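PDB 2HTA: putative glucose-6-phosphate 1-epimerase from Salmonella typhimurium, which probably interconverts the alpha and beta anomers of glucose 6-phosphate and related hexose 6-phosphates as a mutarotase. Local coordinates for residues L74-F82 and G268-F278. Sequence-based numbering, arbitrary orientation.
Sequences LWLSNNTPF and GDMPDDGYKTF. With SO4 (sulfate ion), chain C.
Ser-77 OG donates to the backbone carbonyl of Asp-269. Ser-77 OG lies a modelled 2.4 Å from Asp-269 O, very short for a hydrogen bond, so the exact length is doubtful. The chi1 of 174° swings Ser-77 OG away from its own N and toward the Asp-269 carbonyl. Ser-77 OG also accepts from Asn-79 N at 3.0 Å, which makes an ST turn at the start of the type I turn Ser-77 to Thr-80. A water donates to both Asn-79 O and Gly-268 O and links the backbones. A weak direct bond runs from Trp-75 NE1 to Thr-277 OG1, near the plane of the indole, at 3.1 Å with a bent N-H angle of 128°.

Trp-75 buries the largest share of surface of any residue here. Phe-278 CB sits over the face of its five-membered ring, 3.5 Å from Trp-75 CG, in a CH-pi contact. Phe-278 CD2 covers the same face further along, with the two ring planes at 37°. The backbone N of Ser-77 lies over the opposite face. Pro-271 CD meets the indole edge at Trp-75 CZ2, and Met-270 CE approaches Trp-75 CH2 at 4.0 Å. Farther out, Pro-81 CD touches Asp-269 CB. At the surface O3 of a sulfate, probably picked up from the crystallisation solution, accepts from Asp-272 N at 2.8 Å.

The Asp-269 carboxylate forms a salt bridge with Arg-89, which probably binds substrate, consistent with a place beside the sugar-phosphate site. The contact joins two loops of the galactose mutarotase-like beta-sandwich. Residues 74-82 follow strand 61-67 and touch helix 14-22, while 268-278 connects helix 260-266 to strand 278-286.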
ATOM      1  N   LEU A  74       4.287  -2.205   8.494  1.00 18.18           N
ATOM      2  CA  LEU A  74       3.435  -1.192   7.879  1.00 18.98           C
ATOM      3  C   LEU A  74       2.878  -0.226   8.895  1.00 19.39           C
ATOM      4  O   LEU A  74       2.486  -0.610   9.980  1.00 20.85           O
ATOM      5  CB  LEU A  74       2.248  -1.863   7.168  1.00 17.99           C
ATOM      6  CG  LEU A  74       2.631  -2.827   6.024  1.00 18.50           C
ATOM      7  CD1 LEU A  74       1.390  -3.545   5.551  1.00 17.87           C
ATOM      8  CD2 LEU A  74       3.333  -2.025   4.860  1.00 20.45           C
ATOM      9  N   TRP A  75       2.769   1.024   8.504  1.00 19.45           N
ATOM     10  CA  TRP A  75       2.218   2.071   9.373  1.00 19.10           C
ATOM     11  C   TRP A  75       0.739   2.183   9.019  1.00 20.47           C
ATOM     12  O   TRP A  75       0.358   2.121   7.830  1.00 20.35           O
ATOM     13  CB  TRP A  75       2.929   3.366   9.057  1.00 18.02           C
ATOM     14  CG  TRP A  75       2.499   4.559   9.874  1.00 20.50           C
ATOM     15  CD1 TRP A  75       3.054   5.003  11.085  1.00 20.52           C
ATOM     16  CD2 TRP A  75       1.463   5.483   9.551  1.00 21.71           C
ATOM     17  NE1 TRP A  75       2.410   6.132  11.498  1.00 22.51           N
ATOM     18  CE2 TRP A  75       1.426   6.457  10.598  1.00 22.00           C
ATOM     19  CE3 TRP A  75       0.566   5.606   8.474  1.00 23.25           C
ATOM     20  CZ2 TRP A  75       0.536   7.503  10.593  1.00 22.79           C
ATOM     21  CZ3 TRP A  75      -0.329   6.656   8.474  1.00 22.36           C
ATOM     22  CH2 TRP A  75      -0.333   7.600   9.516  1.00 22.83           C
ATOM     23  N   LEU A  76      -0.093   2.372  10.039  1.00 19.71           N
ATOM     24  CA  LEU A  76      -1.516   2.579   9.888  1.00 20.14           C
ATOM     25  C   LEU A  76      -1.882   3.793  10.751  1.00 22.28           C
ATOM     26  O   LEU A  76      -1.358   3.945  11.840  1.00 22.49           O
ATOM     27  CB  LEU A  76      -2.282   1.372  10.378  1.00 20.14           C
ATOM     28  CG  LEU A  76      -3.811   1.350  10.184  1.00 20.04           C
ATOM     29  CD1 LEU A  76      -4.235   1.276   8.741  1.00 20.87           C
ATOM     30  CD2 LEU A  76      -4.373   0.188  10.971  1.00 21.03           C
ATOM     31  N   SER A  77      -2.722   4.680  10.231  1.00 22.99           N
ATOM     32  CA  SER A  77      -3.087   5.919  10.957  1.00 22.63           C
ATOM     33  C   SER A  77      -4.032   5.625  12.122  1.00 22.79           C
ATOM     34  O   SER A  77      -5.102   5.007  11.947  1.00 22.49           O
ATOM     35  CB  SER A  77      -3.749   6.912   9.996  1.00 23.12           C
ATOM     36  OG  SER A  77      -4.226   8.063  10.717  1.00 23.58           O
ATOM     37  N   ASN A  78      -3.630   6.062  13.311  1.00 24.41           N
ATOM     38  CA  ASN A  78      -4.483   5.997  14.501  1.00 25.19           C
ATOM     39  C   ASN A  78      -5.720   6.945  14.390  1.00 25.95           C
ATOM     40  O   ASN A  78      -6.678   6.892  15.214  1.00 26.17           O
ATOM     41  CB  ASN A  78      -3.638   6.290  15.773  1.00 25.87           C
ATOM     42  CG  ASN A  78      -4.418   5.984  17.100  1.00 30.27           C
ATOM     43  OD1 ASN A  78      -4.465   6.830  18.030  1.00 35.90           O
ATOM     44  ND2 ASN A  78      -5.047   4.801  17.180  1.00 27.53           N
ATOM     45  N   ASN A  79      -5.727   7.776  13.352  1.00 26.22           N
ATOM     46  CA  ASN A  79      -6.859   8.664  13.079  1.00 26.82           C
ATOM     47  C   ASN A  79      -7.631   8.367  11.828  1.00 26.71           C
ATOM     48  O   ASN A  79      -8.498   9.184  11.431  1.00 26.17           O
ATOM     49  CB  ASN A  79      -6.384  10.128  12.974  1.00 29.08           C
ATOM     50  CG  ASN A  79      -5.941  10.705  14.332  1.00 31.73           C
ATOM     51  OD1 ASN A  79      -5.574   9.951  15.255  1.00 35.77           O
ATOM     52  ND2 ASN A  79      -5.937  12.031  14.448  1.00 30.82           N
ATOM     53  N   THR A  80      -7.383   7.228  11.173  1.00 24.95           N
ATOM     54  CA  THR A  80      -8.157   6.931   9.973  1.00 25.01           C
ATOM     55  C   THR A  80      -9.590   6.532  10.277  1.00 24.96           C
ATOM     56  O   THR A  80      -9.829   5.765  11.208  1.00 24.53           O
ATOM     57  CB  THR A  80      -7.457   5.873   9.039  1.00 24.34           C
ATOM     58  OG1 THR A  80      -8.156   5.829   7.795  1.00 26.36           O
ATOM     59  CG2 THR A  80      -7.438   4.491   9.654  1.00 27.55           C
ATOM     60  N   PRO A  81     -10.560   7.064   9.511  1.00 24.98           N
ATOM     61  CA  PRO A  81     -11.888   6.489   9.624  1.00 25.22           C
ATOM     62  C   PRO A  81     -11.909   5.034   9.148  1.00 25.03           C
ATOM     63  O   PRO A  81     -11.030   4.633   8.375  1.00 25.17           O
ATOM     64  CB  PRO A  81     -12.736   7.367   8.675  1.00 26.57           C
ATOM     65  CG  PRO A  81     -11.979   8.612   8.510  1.00 26.86           C
ATOM     66  CD  PRO A  81     -10.521   8.153   8.536  1.00 25.90           C
ATOM     67  N   PHE A  82     -12.863   4.249   9.654  1.00 24.69           N
ATOM     68  CA  PHE A  82     -13.242   2.931   9.142  1.00 24.16           C
ATOM     69  C   PHE A  82     -14.704   3.057   8.729  1.00 24.06           C
ATOM     70  O   PHE A  82     -15.591   2.616   9.422  1.00 23.77           O
ATOM     71  CB  PHE A  82     -13.035   1.793  10.167  1.00 23.68           C
ATOM     72  CG  PHE A  82     -11.592   1.398  10.312  1.00 23.48           C
ATOM     73  CD1 PHE A  82     -11.133   0.188   9.779  1.00 24.19           C
ATOM     74  CD2 PHE A  82     -10.672   2.259  10.912  1.00 23.56           C
ATOM     75  CE1 PHE A  82      -9.807  -0.174   9.881  1.00 23.79           C
ATOM     76  CE2 PHE A  82      -9.302   1.880  11.021  1.00 24.94           C
ATOM     77  CZ  PHE A  82      -8.882   0.707  10.482  1.00 24.10           C
ATOM     78  N   GLY A 268      -7.063  15.301   7.983  1.00 32.35           N
ATOM     79  CA  GLY A 268      -7.919  14.836   9.059  1.00 31.09           C
ATOM     80  C   GLY A 268      -7.864  13.348   9.389  1.00 31.46           C
ATOM     81  O   GLY A 268      -8.205  12.958  10.506  1.00 31.45           O
ATOM     82  N   ASP A 269      -7.427  12.511   8.449  1.00 29.86           N
ATOM     83  CA  ASP A 269      -7.313  11.067   8.713  1.00 29.48           C
ATOM     84  C   ASP A 269      -5.909  10.626   9.198  1.00 28.64           C
ATOM     85  O   ASP A 269      -5.572   9.435   9.233  1.00 27.97           O
ATOM     86  CB  ASP A 269      -7.793  10.278   7.469  1.00 29.04           C
ATOM     87  CG  ASP A 269      -6.993  10.575   6.225  1.00 29.98           C
ATOM     88  OD1 ASP A 269      -7.376  10.031   5.167  1.00 25.59           O
ATOM     89  OD2 ASP A 269      -5.973  11.321   6.307  1.00 30.25           O
ATOM     90  N   MET A 270      -5.115  11.617   9.580  1.00 29.32           N
ATOM     91  CA  MET A 270      -3.735  11.460  10.075  1.00 30.24           C
ATOM     92  C   MET A 270      -3.585  12.118  11.448  1.00 30.17           C
ATOM     93  O   MET A 270      -4.132  13.177  11.672  1.00 30.51           O
ATOM     94  CB  MET A 270      -2.763  12.153   9.089  1.00 30.25           C
ATOM     95  CG  MET A 270      -1.296  11.869   9.337  1.00 34.62           C
ATOM     96  SD  MET A 270      -0.243  12.023   7.871  1.00 36.04           S
ATOM     97  CE  MET A 270      -1.121  10.703   7.052  1.00 35.23           C
ATOM     98  N   PRO A 271      -2.813  11.509  12.357  1.00 30.52           N
ATOM     99  CA  PRO A 271      -2.364  12.179  13.539  1.00 30.75           C
ATOM    100  C   PRO A 271      -1.493  13.376  13.145  1.00 30.61           C
ATOM    101  O   PRO A 271      -0.760  13.331  12.135  1.00 29.53           O
ATOM    102  CB  PRO A 271      -1.487  11.108  14.212  1.00 29.91           C
ATOM    103  CG  PRO A 271      -1.997   9.853  13.692  1.00 31.44           C
ATOM    104  CD  PRO A 271      -2.237  10.153  12.288  1.00 30.49           C
ATOM    105  N   ASP A 272      -1.551  14.445  13.942  1.00 29.54           N
ATOM    106  CA  ASP A 272      -0.744  15.643  13.646  1.00 30.10           C
ATOM    107  C   ASP A 272       0.747  15.314  13.465  1.00 29.45           C
ATOM    108  O   ASP A 272       1.426  15.873  12.565  1.00 27.93           O
ATOM    109  CB  ASP A 272      -0.881  16.678  14.785  1.00 30.98           C
ATOM    110  CG  ASP A 272      -2.185  17.408  14.772  1.00 32.85           C
ATOM    111  OD1 ASP A 272      -2.870  17.458  13.724  1.00 32.10           O
ATOM    112  OD2 ASP A 272      -2.505  17.984  15.856  1.00 34.44           O
ATOM    113  N   ASP A 273       1.251  14.407  14.308  1.00 27.88           N
ATOM    114  CA  ASP A 273       2.646  13.958  14.236  1.00 29.19           C
ATOM    115  C   ASP A 273       2.836  12.638  13.445  1.00 27.08           C
ATOM    116  O   ASP A 273       3.908  12.019  13.513  1.00 27.12           O
ATOM    117  CB  ASP A 273       3.233  13.770  15.635  1.00 30.18           C
ATOM    118  CG  ASP A 273       3.568  15.093  16.292  1.00 37.57           C
ATOM    119  OD1 ASP A 273       3.768  16.105  15.548  1.00 42.54           O
ATOM    120  OD2 ASP A 273       3.634  15.141  17.543  1.00 42.10           O
ATOM    121  N   GLY A 274       1.806  12.206  12.722  1.00 26.49           N
ATOM    122  CA  GLY A 274       1.896  10.929  11.961  1.00 25.61           C
ATOM    123  C   GLY A 274       3.095  10.827  11.033  1.00 25.48           C
ATOM    124  O   GLY A 274       3.729   9.751  10.898  1.00 24.54           O
ATOM    125  N   TYR A 275       3.410  11.931  10.370  1.00 24.75           N
ATOM    126  CA  TYR A 275       4.518  11.964   9.401  1.00 25.02           C
ATOM    127  C   TYR A 275       5.854  11.544  10.000  1.00 25.05           C
ATOM    128  O   TYR A 275       6.725  11.103   9.278  1.00 25.51           O
ATOM    129  CB  TYR A 275       4.666  13.346   8.778  1.00 24.90           C
ATOM    130  CG  TYR A 275       5.360  14.332   9.742  1.00 27.54           C
ATOM    131  CD1 TYR A 275       6.732  14.642   9.599  1.00 26.47           C
ATOM    132  CD2 TYR A 275       4.665  14.883  10.816  1.00 25.52           C
ATOM    133  CE1 TYR A 275       7.380  15.500  10.483  1.00 28.22           C
ATOM    134  CE2 TYR A 275       5.300  15.735  11.702  1.00 28.55           C
ATOM    135  CZ  TYR A 275       6.650  16.044  11.519  1.00 28.03           C
ATOM    136  OH  TYR A 275       7.251  16.910  12.415  1.00 30.68           O
ATOM    137  N   LYS A 276       6.008  11.662  11.317  1.00 24.99           N
ATOM    138  CA  LYS A 276       7.214  11.255  12.003  1.00 25.32           C
ATOM    139  C   LYS A 276       7.561   9.760  11.878  1.00 24.61           C
ATOM    140  O   LYS A 276       8.723   9.416  11.943  1.00 24.64           O
ATOM    141  CB  LYS A 276       7.129  11.603  13.490  1.00 25.84           C
ATOM    142  CG  LYS A 276       7.299  13.119  13.664  1.00 27.33           C
ATOM    143  CD  LYS A 276       7.282  13.537  15.117  1.00 33.37           C
ATOM    144  CE  LYS A 276       7.681  15.015  15.225  1.00 38.78           C
ATOM    145  NZ  LYS A 276       7.908  15.447  16.654  1.00 40.91           N
ATOM    146  N   THR A 277       6.549   8.897  11.771  1.00 22.50           N
ATOM    147  CA  THR A 277       6.795   7.467  11.879  1.00 21.50           C
ATOM    148  C   THR A 277       6.423   6.646  10.636  1.00 21.78           C
ATOM    149  O   THR A 277       6.289   5.405  10.712  1.00 20.59           O
ATOM    150  CB  THR A 277       6.141   6.872  13.135  1.00 22.06           C
ATOM    151  OG1 THR A 277       4.754   7.250  13.174  1.00 22.87           O
ATOM    152  CG2 THR A 277       6.873   7.430  14.385  1.00 23.26           C
ATOM    153  N   PHE A 278       6.335   7.317   9.486  1.00 21.06           N
ATOM    154  CA  PHE A 278       6.256   6.562   8.231  1.00 21.04           C
ATOM    155  C   PHE A 278       6.990   7.202   7.079  1.00 20.89           C
ATOM    156  O   PHE A 278       7.238   8.433   7.069  1.00 21.26           O
ATOM    157  CB  PHE A 278       4.795   6.244   7.862  1.00 20.46           C
ATOM    158  CG  PHE A 278       4.047   7.408   7.220  1.00 22.27           C
ATOM    159  CD1 PHE A 278       4.096   7.633   5.834  1.00 21.36           C
ATOM    160  CD2 PHE A 278       3.288   8.275   8.017  1.00 21.85           C
ATOM    161  CE1 PHE A 278       3.410   8.707   5.253  1.00 22.21           C
ATOM    162  CE2 PHE A 278       2.571   9.348   7.428  1.00 20.91           C
ATOM    163  CZ  PHE A 278       2.630   9.540   6.061  1.00 22.14           C
TER
HETATM  164  S   SO4 C 300      -3.744  13.822  17.100  1.00 40.99           S
HETATM  165  O1  SO4 C 300      -2.541  13.072  17.499  1.00 42.74           O
HETATM  166  O2  SO4 C 300      -3.971  14.793  18.186  1.00 44.82           O
HETATM  167  O3  SO4 C 300      -3.532  14.582  15.904  1.00 36.95           O
HETATM  168  O4  SO4 C 300      -4.870  12.908  16.994  1.00 40.32           O
HETATM  169  O   HOH W   1     -10.376  10.984  11.423  1.00 38.78           O